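Local coordinates for dTDP-glucose 4,6-dehydratase (Klebsiella pneumoniae, PDB 5U4Q), which binds NAD and probably catalyses an epimerase or dehydratase reaction on a nucleotide-activated sugar such as dTDP-glucose, at residues A[166-169]-A[173-176]; A[223-228]-A[315-320]; A[242-247]-A[252-257]. All blocks are in the same frame, centred on the assembly; numbering follows the deposited sequence. Where two conformers were deposited one is given.

Contact 1: residues A[166-169]-A[173-176]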
loop_
_atom_site.group_PDB
_atom_site.type_symbol
_atom_site.label_atom_id
_atom_site.label_comp_id
_atom_site.label_asym_id
_atom_site.label_seq_id
_atom_site.Cartn_x
_atom_site.Cartn_y
_atom_site.Cartn_z
ATOM N N HIS A 166 -0.463 -3.277 10.386
ATOM C CA HIS A 166 0.681 -3.374 11.314
ATOM C C HIS A 166 0.797 -2.093 12.141
ATOM O O HIS A 166 0.939 -2.144 13.374
ATOM C CB HIS A 166 1.994 -3.599 10.607
ATOM C CG HIS A 166 3.107 -3.779 11.569
ATOM N ND1 HIS A 166 3.912 -2.737 11.995
ATOM C CD2 HIS A 166 3.454 -4.858 12.312
ATOM C CE1 HIS A 166 4.718 -3.182 12.945
ATOM N NE2 HIS A 166 4.476 -4.467 13.143
ATOM N N THR A 167 0.733 -0.938 11.467
ATOM C CA THR A 167 0.839 0.339 12.188
ATOM C C THR A 167 -0.286 0.562 13.215
ATOM O O THR A 167 -0.039 1.073 14.290
ATOM C CB THR A 167 0.895 1.589 11.249
ATOM O OG1 THR A 167 -0.384 1.832 10.674
ATOM C CG2 THR A 167 1.900 1.446 10.176
ATOM N N TYR A 168 -1.511 0.169 12.896
ATOM C CA TYR A 168 -2.624 0.329 13.823
ATOM C C TYR A 168 -2.528 -0.652 14.998
ATOM O O TYR A 168 -2.873 -0.293 16.144
ATOM C CB TYR A 168 -3.966 0.282 13.068
ATOM C CG TYR A 168 -4.357 1.654 12.583
ATOM C CD1 TYR A 168 -3.554 2.360 11.702
ATOM C CD2 TYR A 168 -5.504 2.271 13.051
ATOM C CE1 TYR A 168 -3.877 3.656 11.312
ATOM C CE2 TYR A 168 -5.849 3.553 12.642
ATOM C CZ TYR A 168 -5.019 4.245 11.790
ATOM O OH TYR A 168 -5.312 5.534 11.389
ATOM N N SER A 169 -2.115 -1.871 14.723
ATOM C CA SER A 169 -1.868 -2.850 15.808
ATOM C C SER A 169 -0.776 -2.333 16.744
ATOM O O SER A 169 -0.898 -2.427 17.963
ATOM C CB SER A 169 -1.444 -4.213 15.268
ATOM O OG SER A 169 -2.532 -4.836 14.617
ATOM N N GLY A 173 -2.967 -0.967 19.558
ATOM C CA GLY A 173 -3.215 -2.292 20.137
ATOM C C GLY A 173 -4.407 -3.030 19.557
ATOM O O GLY A 173 -4.899 -3.974 20.174
ATOM N N ILE A 174 -4.884 -2.597 18.394
ATOM C CA ILE A 174 -6.002 -3.261 17.733
ATOM C C ILE A 174 -5.475 -4.586 17.185
ATOM O O ILE A 174 -4.569 -4.575 16.354
ATOM C CB ILE A 174 -6.511 -2.436 16.539
ATOM C CG1 ILE A 174 -6.884 -1.018 16.992
ATOM C CG2 ILE A 174 -7.704 -3.133 15.889
ATOM C CD1 ILE A 174 -6.931 0.004 15.874
ATOM N N PRO A 175 -6.033 -5.724 17.617
ATOM C CA PRO A 175 -5.531 -6.971 17.073
ATOM C C PRO A 175 -5.977 -7.167 15.634
ATOM O O PRO A 175 -7.144 -6.978 15.339
ATOM C CB PRO A 175 -6.131 -8.027 18.009
ATOM C CG PRO A 175 -6.450 -7.253 19.277
ATOM C CD PRO A 175 -6.974 -5.981 18.719
ATOM N N THR A 176 -5.033 -7.476 14.751
ATOM C CA THR A 176 -5.369 -7.633 13.332
ATOM C C THR A 176 -4.852 -8.937 12.801
ATOM O O THR A 176 -3.710 -9.363 13.125
ATOM C CB THR A 176 -4.831 -6.472 12.466
ATOM O OG1 THR A 176 -3.391 -6.437 12.478
ATOM C CG2 THR A 176 -5.382 -5.129 12.927
#

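Contact 2: residues A[223-228]-A[315-320]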
loop_
_atom_site.group_PDB
_atom_site.type_symbol
_atom_site.label_atom_id
_atom_site.label_comp_id
_atom_site.label_asym_id
_atom_site.label_seq_id
_atom_site.Cartn_x
_atom_site.Cartn_y
_atom_site.Cartn_z
ATOM N N ILE A 223 -15.805 -23.084 -0.680
ATOM C CA ILE A 223 -16.288 -22.013 0.202
ATOM C C ILE A 223 -16.557 -22.458 1.638
ATOM O O ILE A 223 -16.165 -21.758 2.560
ATOM C CB ILE A 223 -17.518 -21.285 -0.428
ATOM C CG1 ILE A 223 -17.961 -20.108 0.449
ATOM C CG2 ILE A 223 -18.675 -22.234 -0.697
ATOM C CD1 ILE A 223 -16.938 -18.994 0.606
ATOM N N ASP A 224 -17.172 -23.616 1.855
ATOM C CA ASP A 224 -17.456 -24.013 3.243
ATOM C C ASP A 224 -16.192 -24.193 4.078
ATOM O O ASP A 224 -16.204 -23.922 5.290
ATOM C CB ASP A 224 -18.299 -25.280 3.321
ATOM C CG ASP A 224 -19.740 -25.089 2.870
ATOM O OD1 ASP A 224 -20.145 -23.996 2.458
ATOM O OD2 ASP A 224 -20.478 -26.102 2.918
ATOM N N ASP A 225 -15.112 -24.665 3.448
ATOM C CA ASP A 225 -13.834 -24.835 4.134
ATOM C C ASP A 225 -13.251 -23.466 4.494
ATOM O O ASP A 225 -12.719 -23.295 5.588
ATOM C CB ASP A 225 -12.886 -25.672 3.275
ATOM C CG ASP A 225 -13.336 -27.092 3.146
ATOM O OD1 ASP A 225 -13.830 -27.649 4.154
ATOM O OD2 ASP A 225 -13.092 -27.678 2.082
ATOM N N ILE A 226 -13.351 -22.492 3.586
ATOM C CA ILE A 226 -12.923 -21.123 3.891
ATOM C C ILE A 226 -13.733 -20.566 5.072
ATOM O O ILE A 226 -13.170 -19.979 6.004
ATOM C CB ILE A 226 -13.105 -20.191 2.666
ATOM C CG1 ILE A 226 -12.123 -20.582 1.529
ATOM C CG2 ILE A 226 -12.969 -18.710 3.042
ATOM C CD1 ILE A 226 -10.641 -20.424 1.848
ATOM N N VAL A 227 -15.032 -20.753 5.039
ATOM C CA VAL A 227 -15.908 -20.227 6.095
ATOM C C VAL A 227 -15.524 -20.800 7.457
ATOM O O VAL A 227 -15.407 -20.053 8.431
ATOM C CB VAL A 227 -17.380 -20.531 5.794
ATOM C CG1 VAL A 227 -18.268 -20.265 7.013
ATOM C CG2 VAL A 227 -17.858 -19.738 4.596
ATOM N N GLU A 228 -15.302 -22.102 7.529
ATOM C CA GLU A 228 -14.936 -22.726 8.801
ATOM C C GLU A 228 -13.647 -22.104 9.336
ATOM O O GLU A 228 -13.575 -21.773 10.524
ATOM C CB GLU A 228 -14.785 -24.243 8.627
ATOM C CG GLU A 228 -14.491 -24.986 9.918
ATOM C CD GLU A 228 -15.589 -24.851 10.953
ATOM O OE1 GLU A 228 -16.768 -24.743 10.576
ATOM O OE2 GLU A 228 -15.262 -24.890 12.165
ATOM N N LYS A 315 -8.397 -28.305 8.577
ATOM C CA LYS A 315 -7.881 -28.263 7.206
ATOM C C LYS A 315 -9.052 -28.474 6.228
ATOM O O LYS A 315 -10.097 -28.994 6.632
ATOM C CB LYS A 315 -6.826 -29.351 6.976
ATOM C CG LYS A 315 -7.322 -30.765 7.275
ATOM C CD LYS A 315 -6.267 -31.827 6.990
ATOM C CE LYS A 315 -6.787 -33.236 7.277
ATOM N NZ LYS A 315 -5.868 -34.322 6.824
ATOM N N PRO A 316 -8.874 -28.099 4.946
ATOM C CA PRO A 316 -10.052 -28.263 4.063
ATOM C C PRO A 316 -10.443 -29.726 3.898
ATOM O O PRO A 316 -9.572 -30.584 3.772
ATOM C CB PRO A 316 -9.575 -27.697 2.726
ATOM C CG PRO A 316 -8.474 -26.766 3.065
ATOM C CD PRO A 316 -7.810 -27.321 4.282
ATOM N N GLN A 317 -11.733 -29.996 3.952
ATOM C CA GLN A 317 -12.235 -31.359 3.865
ATOM C C GLN A 317 -12.954 -31.676 2.552
ATOM O O GLN A 317 -13.233 -32.848 2.298
ATOM C CB GLN A 317 -13.247 -31.598 5.004
ATOM C CG GLN A 317 -12.722 -31.357 6.415
ATOM C CD GLN A 317 -13.809 -31.429 7.485
ATOM O OE1 GLN A 317 -15.003 -31.580 7.187
ATOM N NE2 GLN A 317 -13.398 -31.311 8.748
ATOM N N THR A 318 -13.268 -30.671 1.732
ATOM C CA THR A 318 -14.102 -30.907 0.558
ATOM C C THR A 318 -13.298 -31.307 -0.652
ATOM O O THR A 318 -12.373 -30.598 -1.043
ATOM C CB THR A 318 -14.922 -29.655 0.199
ATOM O OG1 THR A 318 -15.633 -29.220 1.353
ATOM C CG2 THR A 318 -15.951 -29.959 -0.942
ATOM N N SER A 319 -13.633 -32.462 -1.234
ATOM C CA SER A 319 -12.975 -32.897 -2.460
ATOM C C SER A 319 -13.447 -32.079 -3.648
ATOM O O SER A 319 -14.514 -31.476 -3.629
ATOM C CB SER A 319 -13.304 -34.370 -2.772
ATOM O OG SER A 319 -14.696 -34.552 -2.947
ATOM N N VAL A 320 -12.655 -32.103 -4.700
ATOM C CA VAL A 320 -13.051 -31.486 -5.968
ATOM C C VAL A 320 -14.361 -32.126 -6.475
ATOM O O VAL A 320 -15.251 -31.419 -6.975
ATOM C CB VAL A 320 -11.954 -31.735 -7.027
ATOM C CG1 VAL A 320 -12.435 -31.360 -8.437
ATOM C CG2 VAL A 320 -10.706 -30.963 -6.655
HETATM O O HOH W 1 -11.709 -27.329 -0.419
#

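Contact 3: residues A[242-247]-A[252-257]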
loop_
_atom_site.group_PDB
_atom_site.type_symbol
_atom_site.label_atom_id
_atom_site.label_comp_id
_atom_site.label_asym_id
_atom_site.label_seq_id
_atom_site.Cartn_x
_atom_site.Cartn_y
_atom_site.Cartn_z
ATOM N N ALA A 242 6.623 -9.240 23.429
ATOM C CA ALA A 242 7.845 -8.503 23.708
ATOM C C ALA A 242 9.126 -9.192 23.228
ATOM O O ALA A 242 10.177 -8.554 23.135
ATOM C CB ALA A 242 7.947 -8.209 25.201
ATOM N N ASP A 243 9.049 -10.481 22.916
ATOM C CA ASP A 243 10.217 -11.221 22.461
ATOM C C ASP A 243 10.484 -11.193 20.990
ATOM O O ASP A 243 11.548 -11.624 20.528
ATOM C CB ASP A 243 10.085 -12.642 22.932
ATOM C CG ASP A 243 10.215 -12.709 24.387
ATOM O OD1 ASP A 243 11.360 -12.567 24.834
ATOM O OD2 ASP A 243 9.192 -12.808 25.071
ATOM N N TRP A 244 9.543 -10.676 20.221
ATOM C CA TRP A 244 9.717 -10.659 18.798
ATOM C C TRP A 244 10.683 -9.575 18.330
ATOM O O TRP A 244 10.712 -8.478 18.893
ATOM C CB TRP A 244 8.339 -10.415 18.154
ATOM C CG TRP A 244 8.302 -10.529 16.661
ATOM C CD1 TRP A 244 8.009 -11.642 15.929
ATOM C CD2 TRP A 244 8.557 -9.490 15.721
ATOM N NE1 TRP A 244 8.072 -11.362 14.585
ATOM C CE2 TRP A 244 8.417 -10.047 14.422
ATOM C CE3 TRP A 244 8.908 -8.139 15.842
ATOM C CZ2 TRP A 244 8.601 -9.298 13.257
ATOM C CZ3 TRP A 244 9.081 -7.394 14.671
ATOM C CH2 TRP A 244 8.920 -7.965 13.412
ATOM N N THR A 245 11.455 -9.911 17.316
ATOM C CA THR A 245 12.288 -8.940 16.626
ATOM C C THR A 245 12.152 -9.146 15.121
ATOM O O THR A 245 11.827 -10.229 14.651
ATOM C CB THR A 245 13.795 -9.054 16.979
ATOM O OG1 THR A 245 14.352 -10.208 16.363
ATOM C CG2 THR A 245 14.020 -9.095 18.480
ATOM N N VAL A 246 12.400 -8.079 14.356
ATOM C CA VAL A 246 12.408 -8.199 12.904
ATOM C C VAL A 246 13.428 -9.229 12.459
ATOM O O VAL A 246 13.160 -10.038 11.596
ATOM C CB VAL A 246 12.718 -6.838 12.232
ATOM C CG1 VAL A 246 12.961 -6.999 10.741
ATOM C CG2 VAL A 246 11.588 -5.855 12.510
ATOM N N GLU A 247 14.594 -9.214 13.105
ATOM C CA GLU A 247 15.701 -10.051 12.711
ATOM C C GLU A 247 15.426 -11.561 12.894
ATOM O O GLU A 247 15.896 -12.364 12.100
ATOM C CB GLU A 247 16.980 -9.544 13.399
ATOM C CG GLU A 247 17.395 -8.121 12.930
ATOM C CD GLU A 247 16.467 -6.961 13.359
ATOM O OE1 GLU A 247 15.877 -7.021 14.483
ATOM O OE2 GLU A 247 16.370 -5.935 12.577
ATOM N N ALA A 252 4.914 -11.334 8.460
ATOM C CA ALA A 252 3.561 -11.745 8.891
ATOM C C ALA A 252 3.396 -11.898 10.408
ATOM O O ALA A 252 2.367 -12.345 10.877
ATOM C CB ALA A 252 3.180 -13.045 8.199
ATOM N N THR A 253 4.413 -11.501 11.177
ATOM C CA THR A 253 4.356 -11.537 12.621
ATOM C C THR A 253 4.905 -10.194 13.136
ATOM O O THR A 253 5.424 -9.409 12.340
ATOM C CB THR A 253 5.249 -12.673 13.146
ATOM O OG1 THR A 253 6.564 -12.567 12.565
ATOM C CG2 THR A 253 4.642 -14.026 12.768
ATOM N N SER A 254 4.790 -9.936 14.445
ATOM C CA SER A 254 5.314 -8.686 15.038
ATOM C C SER A 254 5.320 -8.750 16.563
ATOM O O SER A 254 4.791 -9.675 17.157
ATOM C CB SER A 254 4.422 -7.487 14.620
ATOM O OG SER A 254 4.870 -6.238 15.192
ATOM N N SER A 255 5.919 -7.748 17.201
ATOM C CA SER A 255 5.746 -7.541 18.623
ATOM C C SER A 255 4.344 -6.993 18.885
ATOM O O SER A 255 3.811 -7.116 19.986
ATOM C CB SER A 255 6.799 -6.575 19.185
ATOM O OG SER A 255 6.899 -5.412 18.381
ATOM N N ALA A 256 3.760 -6.335 17.867
ATOM C CA ALA A 256 2.389 -5.853 17.942
ATOM C C ALA A 256 1.443 -7.037 17.756
ATOM O O ALA A 256 1.852 -8.068 17.223
ATOM C CB ALA A 256 2.156 -4.843 16.842
ATOM N N PRO A 257 0.169 -6.877 18.147
ATOM C CA PRO A 257 -0.854 -7.959 17.969
ATOM C C PRO A 257 -1.326 -7.985 16.503
ATOM O O PRO A 257 -2.463 -7.623 16.191
ATOM C CB PRO A 257 -1.967 -7.540 18.938
ATOM C CG PRO A 257 -1.843 -6.057 18.998
ATOM C CD PRO A 257 -0.370 -5.776 18.955
#

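Contact 1: residues A[166-169]-A[173-176]
Ser169 and Ile174 meet in a buried helix-termination contact, where the end of helix 153-172 turns back into the loop that feeds strand 176-185 of the Rossmann-fold sheet. Gly173 is the first residue to leave helical geometry. Its positive phi of 72°, a value that suits glycine, lets the chain reverse, and Gly173 N still makes a weak bond to Ser169 O at 3.0 Å. Next to this turn the Ser169 hydroxyl ties the helix to the outgoing chain. With OG opposite the carbonyl carbon and beside the backbone N (chi1 -70°), Ser169 OG donates to Ile174 O over 2.7 Å, nearly in line with the carbonyl (C=O...OG angle 174°). Thr176 OG1 lies 2.8 Å from the same Ser169 OG, within hydrogen-bonding reach, although the direction of its proton is not settled. Pro257 O, on the loop before strand 258-263, is another hydrogen-bond partner of Ser169 OG.

One apolar pair lies beside this polar group. The side chains of Tyr168 and Ile174 run alongside one another, and Ile174 CD1 touches the ring edge at Tyr168 CD2, 3.9 Å away and near the ring plane. The Tyr168 side chain touches Leu110 and Leu113 of helix 98-118, while its hydroxyl bonds to Glu114; Tyr168 also packs on Pro98 of the second subunit.

The chemistry implies a divided junction: one buried serine oxygen gathers several polar partners and has a single proton to offer, whereas Tyr168 and Ile174 both pack on helix 98-118, where they meet Arg117.

Contact 2: residues A[223-228]-A[315-320]
Asp225 reaches from the first turn of helix 223-234, part of the Rossmann-fold domain, to the loop of Pro316, Gln317 and Thr318 that leads into the C-terminal helix 320-334. The contact is a carboxylate accepting from consecutive backbone amides. Gln317 N donates to Asp225 OD1 over 3.2 Å; the bond is almost straight at the hydrogen (176°) but arrives from above the carboxylate plane, 49° out of it. Thr318 N donates to the syn lone pair of Asp225 OD2 at 3.0 Å, with an angle of 155° at the hydrogen.

Asp225 OD2 has further company: Thr318 OG1 stands 3.1 Å from it, a probable bond whose proton has another acceptor within reach. Pro316 supplies the apolar part, its CB lying 3.9 Å from Asp225 CB. These bonds satisfy both oxygens of a buried acid with neutral donors, so the group is held in position without a salt bridge across the two segments. One turn on, Glu228 is paired with Arg22 and Arg232 instead, and Ser319 OG caps Asp322 N of the following helix. A water also donates to Asp225 OD2 at 2.9 Å and, weakly, to Thr318 O at 3.4 Å.

Contact 3: residues A[242-247]-A[252-257]
Two irregular limbs of the loop between helix 223-234 and strand 258-263 draw together at Trp244 and Ser255, whose CA atoms are 5.1 Å apart, with neither limb in regular helix or strand. The indole of Trp244 fills the approach. Its CG is anti to the backbone N (chi1 -173°), which carries the ring across to the backbone of the other limb.

Ser254 CA sits over the face of the six-membered ring in a CH-pi contact, 3.5 Å from the ring centroid and 15° off its normal. Ser255 N comes in obliquely, 3.3 Å from Trp244 CE3. On the opposite face Val246 N lies toward the rim, so backbone of both limbs covers the indole. Trp244 NE1 donates to Thr253 OG1 at 2.8 Å; the oxygen is tilted from the ring plane and the bond is bent, 143° at the hydrogen. Thr253 OG1 also pairs with Ser250 N, which links the indole to the residues between the two segments. The CB of Ser254 leaves the backbone away from the Trp244 limb, and its OG accepts from Ala256 N over 2.9 Å, an ST turn.

The second subunit packs here: its Leu135 touches Trp244, and its His149 meets the indole and bonds to Thr253 O. Within the chain, Ser254 OG bonds to His166 of helix 153-172, Ala256 packs against that helix, Ala252 pairs through backbone with Val260 of strand 258-263, and Pro257 with Thr176 of strand 176-185.

Contacts 1 and 3 are neighbours, their centres about 12 Å apart, and both touch the second subunit; the centre of contact 2 is about 28 and 30 Å from those of contacts 1 and 3, and it meets no other chain. Contact 1 is the buried one, joining a helix end to the strand after it. Contact 3 is partly buried and joins two limbs of a long loop whose 252-257 limb lies against the same helix 153-172. Contact 2, also partly buried, joins parts far apart in sequence, the Rossmann-fold domain and the C-terminal region. Chemistry varies accordingly: hydroxyl-to-carbonyl bonding beside one apolar pair, a carboxylate with amide donors and water, and an indole laid on backbone.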